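Local atomic coordinates of protein Snx21 (Mus musculus, PDB entry 4YMR), a protein that binds membranes enriched in phosphatidylinositol 3-phosphate and phosphatidylinositol 4,5-bisphosphate and may take part in several stages of intracellular trafficking. Residues P91-A94 against P95-A99; P130-L134 against K135-I139. One frame throughout, in Å; residues are numbered along the deposited sequence.

Interaction 1. Residues P91-A94 against P95-A99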
loop_
_atom_site.group_PDB
_atom_site.type_symbol
_atom_site.label_atom_id
_atom_site.label_comp_id
_atom_site.label_asym_id
_atom_site.label_seq_id
_atom_site.Cartn_x
_atom_site.Cartn_y
_atom_site.Cartn_z
ATOM N N PRO A 91 -3.235 1.223 -6.849
ATOM C CA PRO A 91 -2.912 1.935 -8.087
ATOM C C PRO A 91 -2.238 1.041 -9.112
ATOM O O PRO A 91 -2.544 1.196 -10.277
ATOM C CB PRO A 91 -1.965 3.058 -7.625
ATOM C CG PRO A 91 -1.523 2.664 -6.245
ATOM C CD PRO A 91 -2.672 1.904 -5.669
ATOM N N PHE A 92 -1.385 0.115 -8.679
ATOM C CA PHE A 92 -0.662 -0.763 -9.597
ATOM C C PHE A 92 -1.473 -1.907 -10.231
ATOM O O PHE A 92 -0.948 -2.623 -11.074
ATOM C CB PHE A 92 0.583 -1.329 -8.918
ATOM C CG PHE A 92 1.813 -0.511 -9.155
ATOM C CD1 PHE A 92 2.206 -0.195 -10.449
ATOM C CD2 PHE A 92 2.566 -0.037 -8.089
ATOM C CE1 PHE A 92 3.339 0.564 -10.682
ATOM C CE2 PHE A 92 3.701 0.727 -8.307
ATOM C CZ PHE A 92 4.090 1.028 -9.607
ATOM N N LEU A 93 -2.734 -2.087 -9.849
ATOM C CA LEU A 93 -3.513 -3.200 -10.390
ATOM C C LEU A 93 -3.938 -2.964 -11.840
ATOM O O LEU A 93 -3.843 -3.863 -12.696
ATOM C CB LEU A 93 -4.718 -3.548 -9.497
ATOM C CG LEU A 93 -5.660 -4.572 -10.146
ATOM C CD1 LEU A 93 -4.974 -5.938 -10.300
ATOM C CD2 LEU A 93 -6.995 -4.720 -9.420
ATOM N N ALA A 94 -4.410 -1.757 -12.118
ATOM C CA ALA A 94 -4.769 -1.404 -13.490
ATOM C C ALA A 94 -3.563 -1.393 -14.460
ATOM O O ALA A 94 -3.669 -1.925 -15.552
ATOM C CB ALA A 94 -5.558 -0.085 -13.546
ATOM N N PRO A 95 -2.420 -0.785 -14.064
ATOM C CA PRO A 95 -1.231 -0.768 -14.928
ATOM C C PRO A 95 -0.674 -2.153 -15.240
ATOM O O PRO A 95 -0.167 -2.380 -16.348
ATOM C CB PRO A 95 -0.216 0.028 -14.106
ATOM C CG PRO A 95 -1.023 0.888 -13.241
ATOM C CD PRO A 95 -2.251 0.130 -12.923
ATOM N N PHE A 96 -0.754 -3.061 -14.273
ATOM C CA PHE A 96 -0.354 -4.446 -14.507
ATOM C C PHE A 96 -1.328 -5.248 -15.381
ATOM O O PHE A 96 -0.894 -5.984 -16.273
ATOM C CB PHE A 96 -0.006 -5.174 -13.200
ATOM C CG PHE A 96 1.405 -4.936 -12.739
ATOM C CD1 PHE A 96 2.486 -5.440 -13.463
ATOM C CD2 PHE A 96 1.656 -4.209 -11.594
ATOM C CE1 PHE A 96 3.791 -5.210 -13.039
ATOM C CE2 PHE A 96 2.945 -3.972 -11.173
ATOM C CZ PHE A 96 4.016 -4.471 -11.896
ATOM N N LEU A 97 -2.631 -5.102 -15.146
ATOM C CA LEU A 97 -3.605 -5.722 -16.037
ATOM C C LEU A 97 -3.319 -5.316 -17.474
ATOM O O LEU A 97 -3.227 -6.169 -18.347
ATOM C CB LEU A 97 -5.055 -5.413 -15.626
ATOM C CG LEU A 97 -5.536 -6.132 -14.352
ATOM C CD1 LEU A 97 -6.943 -5.738 -13.956
ATOM C CD2 LEU A 97 -5.442 -7.662 -14.466
ATOM N N GLU A 98 -3.135 -4.019 -17.706
ATOM C CA GLU A 98 -2.862 -3.508 -19.049
ATOM C C GLU A 98 -1.550 -4.068 -19.623
ATOM O O GLU A 98 -1.490 -4.480 -20.784
ATOM C CB GLU A 98 -2.868 -1.970 -19.061
ATOM C CG GLU A 98 -2.353 -1.330 -20.352
ATOM C CD GLU A 98 -3.275 -1.572 -21.539
ATOM O OE1 GLU A 98 -4.485 -1.282 -21.425
ATOM O OE2 GLU A 98 -2.794 -2.058 -22.590
ATOM N N ALA A 99 -0.506 -4.100 -18.807
ATOM C CA ALA A 99 0.776 -4.618 -19.260
ATOM C C ALA A 99 0.661 -6.109 -19.553
ATOM O O ALA A 99 1.290 -6.620 -20.474
ATOM C CB ALA A 99 1.855 -4.353 -18.226
#
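The rings of Phe92 and Phe96 meet askew, neither stacked nor edge-to-face: their centroids lie 5.8 Å apart and their planes make 48°. Phe92 CD1 comes within 3.9 Å of Phe96 CE2, while Pro95 CB also approaches the Phe92 ring at a slant. At the edge of the Phe96 ring, near its plane, sits Phe92 O, 3.1 Å from CD2. These residues form the start of the α-helix 93-106 in the domain-swapped, all-helical PXB/TPR domain, Pro91 and Phe92 leading into it. The same Phe92 O accepts from Phe96 N over 3.2 Å, with the N-H pointing at it at 153° from above the carbonyl plane. Straighter i to i+4 bonds join Leu97 N to Leu93 O and Glu98 N to Ala94 O. Pro95, third residue of the helix, suits a first turn, where its missing N-H costs no bond inside the helix. Ala58 of the second subunit packs on Phe92 and Ala80 of that subunit on Phe96, and its Leu81 packs on both Leu93 and Leu97. With Leu93 CG opposite the backbone N across the CA–CB bond (chi1 172°), its branch reaches the next turn, where Leu93 CD1 touches Leu97 CG at 4.1 Å.

Interaction 2. Residues P130-L134 against K135-I139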
loop_
_atom_site.group_PDB
_atom_site.type_symbol
_atom_site.label_atom_id
_atom_site.label_comp_id
_atom_site.label_asym_id
_atom_site.label_seq_id
_atom_site.Cartn_x
_atom_site.Cartn_y
_atom_site.Cartn_z
ATOM N N PRO A 130 -8.297 4.221 -21.370
ATOM C CA PRO A 130 -6.885 3.924 -21.086
ATOM C C PRO A 130 -6.498 4.145 -19.608
ATOM O O PRO A 130 -6.471 5.270 -19.115
ATOM C CB PRO A 130 -6.139 4.841 -22.045
ATOM C CG PRO A 130 -7.025 4.884 -23.241
ATOM C CD PRO A 130 -8.443 4.871 -22.688
ATOM N N PRO A 131 -6.198 3.050 -18.899
ATOM C CA PRO A 131 -5.704 3.082 -17.515
ATOM C C PRO A 131 -4.313 3.699 -17.492
ATOM O O PRO A 131 -3.684 3.767 -18.544
ATOM C CB PRO A 131 -5.639 1.600 -17.133
ATOM C CG PRO A 131 -5.522 0.864 -18.441
ATOM C CD PRO A 131 -6.262 1.686 -19.451
ATOM N N PRO A 132 -3.838 4.156 -16.324
ATOM C CA PRO A 132 -2.459 4.650 -16.219
ATOM C C PRO A 132 -1.501 3.539 -16.594
ATOM O O PRO A 132 -1.873 2.372 -16.550
ATOM C CB PRO A 132 -2.306 4.961 -14.725
ATOM C CG PRO A 132 -3.676 5.188 -14.242
ATOM C CD PRO A 132 -4.549 4.250 -15.038
ATOM N N SER A 133 -0.280 3.874 -16.966
ATOM C CA SER A 133 0.607 2.817 -17.410
ATOM C C SER A 133 1.656 2.523 -16.357
ATOM O O SER A 133 1.848 3.299 -15.419
ATOM C CB SER A 133 1.252 3.139 -18.759
ATOM O OG SER A 133 2.297 4.067 -18.600
ATOM N N LEU A 134 2.317 1.382 -16.531
ATOM C CA LEU A 134 3.373 0.932 -15.649
ATOM C C LEU A 134 4.480 1.975 -15.591
ATOM O O LEU A 134 4.960 2.336 -14.517
ATOM C CB LEU A 134 3.890 -0.411 -16.151
ATOM C CG LEU A 134 4.028 -1.542 -15.139
ATOM C CD1 LEU A 134 2.893 -1.551 -14.152
ATOM C CD2 LEU A 134 4.115 -2.867 -15.864
ATOM N N LYS A 135 4.845 2.481 -16.762
ATOM C CA LYS A 135 5.871 3.507 -16.911
ATOM C C LYS A 135 5.461 4.853 -16.295
ATOM O O LYS A 135 6.279 5.518 -15.652
ATOM C CB LYS A 135 6.201 3.669 -18.393
ATOM C CG LYS A 135 7.553 4.301 -18.698
ATOM C CD LYS A 135 8.024 3.881 -20.095
ATOM C CE LYS A 135 9.391 4.452 -20.422
ATOM N NZ LYS A 135 9.701 4.343 -21.880
ATOM N N GLU A 136 4.204 5.252 -16.501
ATOM C CA GLU A 136 3.664 6.478 -15.903
ATOM C C GLU A 136 3.815 6.471 -14.382
ATOM O O GLU A 136 4.360 7.405 -13.795
ATOM C CB GLU A 136 2.186 6.676 -16.269
ATOM C CG GLU A 136 1.522 7.866 -15.559
ATOM C CD GLU A 136 0.047 8.059 -15.936
ATOM O OE1 GLU A 136 -0.417 7.402 -16.897
ATOM O OE2 GLU A 136 -0.650 8.863 -15.270
ATOM N N LEU A 137 3.327 5.409 -13.752
ATOM C CA LEU A 137 3.377 5.295 -12.297
ATOM C C LEU A 137 4.806 5.123 -11.808
ATOM O O LEU A 137 5.161 5.591 -10.730
ATOM C CB LEU A 137 2.499 4.146 -11.811
ATOM C CG LEU A 137 1.092 4.584 -11.407
ATOM C CD1 LEU A 137 0.385 5.217 -12.570
ATOM C CD2 LEU A 137 0.290 3.409 -10.882
ATOM N N LEU A 138 5.626 4.469 -12.622
ATOM C CA LEU A 138 7.038 4.315 -12.319
ATOM C C LEU A 138 7.730 5.655 -12.080
ATOM O O LEU A 138 8.329 5.865 -11.030
ATOM C CB LEU A 138 7.745 3.550 -13.430
ATOM C CG LEU A 138 9.088 2.949 -13.027
ATOM C CD1 LEU A 138 8.930 2.141 -11.725
ATOM C CD2 LEU A 138 9.619 2.077 -14.154
ATOM N N ILE A 139 7.629 6.570 -13.041
ATOM C CA ILE A 139 8.302 7.870 -12.937
ATOM C C ILE A 139 7.643 8.855 -11.949
ATOM O O ILE A 139 8.330 9.651 -11.307
ATOM C CB ILE A 139 8.488 8.537 -14.325
ATOM C CG1 ILE A 139 7.131 8.857 -14.957
ATOM C CG2 ILE A 139 9.336 7.652 -15.250
ATOM C CD1 ILE A 139 6.760 10.321 -14.916
#
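Ser133 turns its hydroxyl to a position between its own backbone N and carbonyl carbon (chi1 77°), and from there OG reaches forward to Glu136 N, a capping bond of 3.1 Å. Ser133 is thus the N-cap of the short helix 134-140, which follows the proline-rich loop and is the last helix of this PXB/TPR domain. Glu136 holds CG anti to the backbone N (chi1 174°) and stays extended beyond it, a shape that sends its carboxylate back past the helix start towards Pro132. The N-H of Glu136 aims at OG at 163°, and Glu136 CB lies 3.5 Å from the same oxygen. Ser133 also gives its carbonyl to the helix: O accepts from Leu137 N over 3.1 Å in a nearly straight bond. An alanine here has no hydroxyl, and Glu136 N at the open helix end would probably be left without its capping partner, the first turn held less firmly. One turn on, Leu138 N bonds to Leu134 O over 2.9 Å, more bent than the other two.

The basic and acidic side chains have other partners as well. Lys135 NZ makes a hydrogen bond to Tyr27 OH and a salt bridge to Glu66 OE2, both of the second subunit, giving the helix a polar tie across the swapped dimer. Glu136 OE2 has a long, weak ion pair with Lys140. Its other oxygen, OE1, rests 3.5 Å from Pro132 CA. Leu137 points a methyl back at the loop, its CD1 3.5 Å from Pro132 CB.

The centres of interactions 1 and 2 are about 8 Å apart, and the helices 93-106 and 134-140 that they begin pack together there. Leu134 is the main joint: its CD1 lies 3.5 Å from Pro95 CB, and its CD2 is 3.6 Å from Ala99 CB and 3.7 Å from Phe96 CE1. Beside it, Leu137 CD2 comes to 3.6 Å from Pro91 O. The residue after the serine cap thereby packs along the first two turns of the earlier helix. Both contacts also touch the second subunit, so the junction lies at the interface between the two subunits of the domain-swapped structure. The lipid-binding PX domain lies outside this piece of the protein.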